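Local atomic coordinates of MDM10 isoform 1 (Saccharomyces cerevisiae, PDB entry 7BTX), a protein that helps tether the endoplasmic reticulum to mitochondria as part of the ERMES complex and takes part in late assembly steps of the TOM translocase. Residues L244-T256 against P264-G276. Numbering follows the deposited sequence.
Sequences LSPGCSTTLRYYT and PLTLTLSWNPLFG
Antiparallel pairing of neighbouring strands joins Y254, Y255 and T256 to P264–L267 in the beta hairpin formed by strands 245-258 and 263-269, in the wall of the beta-barrel. Near the turn, T256 N donates to L265 O at 3.1 Å, and L265 N returns a weak bond to T256 O. Y255 and T266 form a non-hydrogen-bonded pair. With CG anti to the backbone N (chi1 -164°), the Y255 ring lies alongside P264, both side chains pointing the same way; P264 CB sits 3.5 Å from Y255 CZ, while T266 OG1 approaches Y255 CD2. At the tyrosine, an alanine here would probably leave the P264 ring without its aromatic neighbour and open a gap beside T266. Farther along, the methyls T251 CG2 and T268 CG2 meet at 3.7 Å, while T251 OG1 is hydrogen-bonded to Y24 OH. Past strand 263-269 the polypeptide continues as a loop, where the side chains of L274 and P246 cross at about a right angle, with L274 CD2 3.7 Å from P246 CG, and P273 CG packs on C248 CB. Strands 230-240 and 280-284 flank the hairpin, continuing the up-and-down antiparallel meander characteristic of mitochondrial outer-membrane beta-barrels.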
# COMPACT_ATOMS: atom_id res chain seq x y z
N LEU D 244 -18.59 -32.87 14.07
CA LEU D 244 -18.91 -34.28 13.86
C LEU D 244 -18.89 -34.64 12.38
O LEU D 244 -19.55 -35.60 11.99
CB LEU D 244 -20.25 -34.71 14.48
CG LEU D 244 -20.29 -35.01 15.98
CD1 LEU D 244 -20.26 -33.74 16.83
CD2 LEU D 244 -21.50 -35.86 16.34
N SER D 245 -18.15 -33.91 11.56
CA SER D 245 -18.09 -34.16 10.12
C SER D 245 -16.99 -35.16 9.82
O SER D 245 -15.81 -34.80 9.90
CB SER D 245 -17.83 -32.86 9.38
OG SER D 245 -16.45 -32.57 9.34
N PRO D 246 -17.31 -36.40 9.44
CA PRO D 246 -16.27 -37.41 9.26
C PRO D 246 -15.63 -37.28 7.89
O PRO D 246 -16.15 -36.59 7.01
CB PRO D 246 -17.04 -38.73 9.40
CG PRO D 246 -18.39 -38.41 8.88
CD PRO D 246 -18.65 -36.93 9.12
N GLY D 247 -14.49 -37.93 7.71
CA GLY D 247 -13.89 -38.12 6.41
C GLY D 247 -13.35 -39.53 6.26
O GLY D 247 -13.14 -40.26 7.22
N CYS D 248 -13.10 -39.89 5.01
CA CYS D 248 -12.52 -41.19 4.71
C CYS D 248 -11.84 -41.16 3.35
O CYS D 248 -12.07 -40.23 2.57
CB CYS D 248 -13.58 -42.29 4.74
SG CYS D 248 -12.92 -43.96 4.55
N SER D 249 -11.02 -42.16 3.07
CA SER D 249 -10.39 -42.34 1.78
C SER D 249 -9.92 -43.78 1.71
O SER D 249 -9.93 -44.50 2.71
CB SER D 249 -9.22 -41.37 1.56
OG SER D 249 -8.61 -41.60 0.31
N THR D 250 -9.52 -44.20 0.51
CA THR D 250 -8.97 -45.53 0.27
C THR D 250 -8.16 -45.47 -1.01
O THR D 250 -8.68 -45.06 -2.05
CB THR D 250 -10.07 -46.59 0.15
OG1 THR D 250 -10.80 -46.69 1.38
CG2 THR D 250 -9.46 -47.94 -0.16
N THR D 251 -6.90 -45.86 -0.97
CA THR D 251 -6.03 -45.72 -2.12
C THR D 251 -5.30 -47.05 -2.36
O THR D 251 -5.08 -47.83 -1.43
CB THR D 251 -5.09 -44.54 -1.90
OG1 THR D 251 -5.83 -43.45 -1.33
CG2 THR D 251 -4.50 -44.05 -3.20
N LEU D 252 -4.95 -47.32 -3.61
CA LEU D 252 -4.50 -48.65 -4.01
C LEU D 252 -3.29 -48.60 -4.95
O LEU D 252 -3.36 -49.12 -6.06
CB LEU D 252 -5.66 -49.41 -4.65
CG LEU D 252 -5.68 -50.94 -4.77
CD1 LEU D 252 -5.17 -51.58 -3.51
CD2 LEU D 252 -7.08 -51.42 -5.09
N ARG D 253 -2.21 -47.92 -4.56
CA ARG D 253 -1.06 -47.78 -5.45
C ARG D 253 -0.40 -49.14 -5.71
O ARG D 253 -0.55 -50.09 -4.95
CB ARG D 253 -0.02 -46.82 -4.89
CG ARG D 253 0.74 -47.33 -3.70
CD ARG D 253 1.81 -46.35 -3.24
NE ARG D 253 2.89 -46.22 -4.19
CZ ARG D 253 3.95 -47.02 -4.23
NH1 ARG D 253 4.06 -48.01 -3.35
NH2 ARG D 253 4.90 -46.83 -5.13
N TYR D 254 0.32 -49.22 -6.83
CA TYR D 254 0.88 -50.48 -7.31
C TYR D 254 2.13 -50.18 -8.12
O TYR D 254 2.04 -49.86 -9.31
CB TYR D 254 -0.16 -51.24 -8.12
CG TYR D 254 0.36 -52.45 -8.86
CD1 TYR D 254 0.93 -53.52 -8.17
CD2 TYR D 254 0.25 -52.55 -10.24
CE1 TYR D 254 1.39 -54.63 -8.84
CE2 TYR D 254 0.70 -53.66 -10.91
CZ TYR D 254 1.27 -54.70 -10.21
OH TYR D 254 1.73 -55.81 -10.89
N TYR D 255 3.29 -50.31 -7.49
CA TYR D 255 4.57 -50.01 -8.11
C TYR D 255 5.04 -51.23 -8.89
O TYR D 255 4.96 -52.35 -8.38
CB TYR D 255 5.58 -49.61 -7.03
CG TYR D 255 6.83 -48.93 -7.52
CD1 TYR D 255 7.98 -49.65 -7.78
CD2 TYR D 255 6.86 -47.55 -7.69
CE1 TYR D 255 9.13 -49.02 -8.21
CE2 TYR D 255 8.00 -46.91 -8.13
CZ TYR D 255 9.14 -47.65 -8.38
OH TYR D 255 10.28 -47.03 -8.82
N THR D 256 5.52 -51.02 -10.11
CA THR D 256 5.85 -52.13 -10.99
C THR D 256 7.19 -51.80 -11.66
O THR D 256 7.82 -50.81 -11.28
CB THR D 256 4.71 -52.34 -12.01
OG1 THR D 256 3.46 -52.16 -11.34
CG2 THR D 256 4.66 -53.79 -12.53
N PRO D 264 9.81 -47.68 -14.12
CA PRO D 264 8.76 -48.28 -13.30
C PRO D 264 7.38 -47.83 -13.76
O PRO D 264 7.25 -47.10 -14.75
CB PRO D 264 9.08 -47.78 -11.89
CG PRO D 264 9.79 -46.50 -12.12
CD PRO D 264 10.61 -46.71 -13.35
N LEU D 265 6.34 -48.26 -13.05
CA LEU D 265 4.98 -47.81 -13.30
C LEU D 265 4.29 -47.60 -11.97
O LEU D 265 4.69 -48.19 -10.97
CB LEU D 265 4.20 -48.82 -14.14
CG LEU D 265 4.49 -48.97 -15.64
CD1 LEU D 265 5.60 -49.97 -15.89
CD2 LEU D 265 3.24 -49.40 -16.35
N THR D 266 3.27 -46.75 -11.92
CA THR D 266 2.55 -46.55 -10.67
C THR D 266 1.07 -46.33 -10.95
O THR D 266 0.65 -45.21 -11.24
CB THR D 266 3.12 -45.37 -9.88
OG1 THR D 266 4.53 -45.51 -9.73
CG2 THR D 266 2.49 -45.29 -8.51
N LEU D 267 0.28 -47.39 -10.88
CA LEU D 267 -1.16 -47.25 -11.02
C LEU D 267 -1.79 -47.05 -9.65
O LEU D 267 -1.48 -47.76 -8.70
CB LEU D 267 -1.76 -48.48 -11.71
CG LEU D 267 -1.57 -48.64 -13.22
CD1 LEU D 267 -0.24 -49.28 -13.57
CD2 LEU D 267 -2.72 -49.42 -13.81
N THR D 268 -2.69 -46.07 -9.55
CA THR D 268 -3.15 -45.59 -8.25
C THR D 268 -4.66 -45.36 -8.25
O THR D 268 -5.16 -44.30 -8.59
CB THR D 268 -2.41 -44.32 -7.85
OG1 THR D 268 -1.00 -44.50 -8.03
CG2 THR D 268 -2.66 -43.98 -6.41
N LEU D 269 -5.41 -46.38 -7.83
CA LEU D 269 -6.86 -46.26 -7.68
C LEU D 269 -7.21 -45.60 -6.36
O LEU D 269 -7.00 -46.20 -5.30
CB LEU D 269 -7.53 -47.63 -7.76
CG LEU D 269 -7.95 -48.28 -9.08
CD1 LEU D 269 -8.99 -47.42 -9.78
CD2 LEU D 269 -6.77 -48.59 -9.99
N SER D 270 -7.77 -44.40 -6.38
CA SER D 270 -8.21 -43.77 -5.15
C SER D 270 -9.72 -43.92 -5.00
O SER D 270 -10.40 -44.49 -5.85
CB SER D 270 -7.80 -42.30 -5.13
OG SER D 270 -8.61 -41.56 -4.24
N TRP D 271 -10.24 -43.39 -3.90
CA TRP D 271 -11.66 -43.46 -3.57
C TRP D 271 -11.94 -42.43 -2.48
O TRP D 271 -11.03 -41.95 -1.81
CB TRP D 271 -12.07 -44.86 -3.10
CG TRP D 271 -13.53 -45.15 -3.21
CD1 TRP D 271 -14.43 -44.52 -4.00
CD2 TRP D 271 -14.26 -46.15 -2.49
NE1 TRP D 271 -15.68 -45.06 -3.83
CE2 TRP D 271 -15.60 -46.06 -2.91
CE3 TRP D 271 -13.91 -47.11 -1.54
CZ2 TRP D 271 -16.59 -46.90 -2.40
CZ3 TRP D 271 -14.90 -47.94 -1.04
CH2 TRP D 271 -16.22 -47.83 -1.47
N ASN D 272 -13.22 -42.10 -2.32
CA ASN D 272 -13.70 -41.19 -1.30
C ASN D 272 -15.19 -41.46 -1.09
O ASN D 272 -16.02 -40.82 -1.75
CB ASN D 272 -13.47 -39.74 -1.70
CG ASN D 272 -13.47 -38.79 -0.52
OD1 ASN D 272 -14.29 -38.90 0.39
ND2 ASN D 272 -12.56 -37.83 -0.54
N PRO D 273 -15.56 -42.37 -0.19
CA PRO D 273 -16.93 -42.90 -0.19
C PRO D 273 -17.99 -41.91 0.27
O PRO D 273 -19.16 -42.05 -0.10
CB PRO D 273 -16.84 -44.08 0.78
CG PRO D 273 -15.74 -43.72 1.70
CD PRO D 273 -14.74 -42.98 0.86
N LEU D 274 -17.61 -40.91 1.06
CA LEU D 274 -18.57 -39.90 1.49
C LEU D 274 -18.88 -38.92 0.37
O LEU D 274 -19.92 -38.26 0.38
CB LEU D 274 -18.07 -39.14 2.72
CG LEU D 274 -18.37 -39.75 4.09
CD1 LEU D 274 -17.49 -40.94 4.43
CD2 LEU D 274 -18.25 -38.68 5.16
N PHE D 275 -17.98 -38.81 -0.61
CA PHE D 275 -18.19 -37.94 -1.76
C PHE D 275 -18.34 -38.69 -3.07
O PHE D 275 -18.86 -38.11 -4.03
CB PHE D 275 -17.03 -36.94 -1.90
CG PHE D 275 -17.10 -35.78 -0.96
CD1 PHE D 275 -18.22 -35.57 -0.16
CD2 PHE D 275 -16.05 -34.89 -0.86
CE1 PHE D 275 -18.28 -34.50 0.72
CE2 PHE D 275 -16.10 -33.82 0.01
CZ PHE D 275 -17.22 -33.62 0.80
N GLY D 276 -17.91 -39.95 -3.15
CA GLY D 276 -17.99 -40.69 -4.39
C GLY D 276 -16.94 -40.32 -5.40
O GLY D 276 -17.03 -40.76 -6.55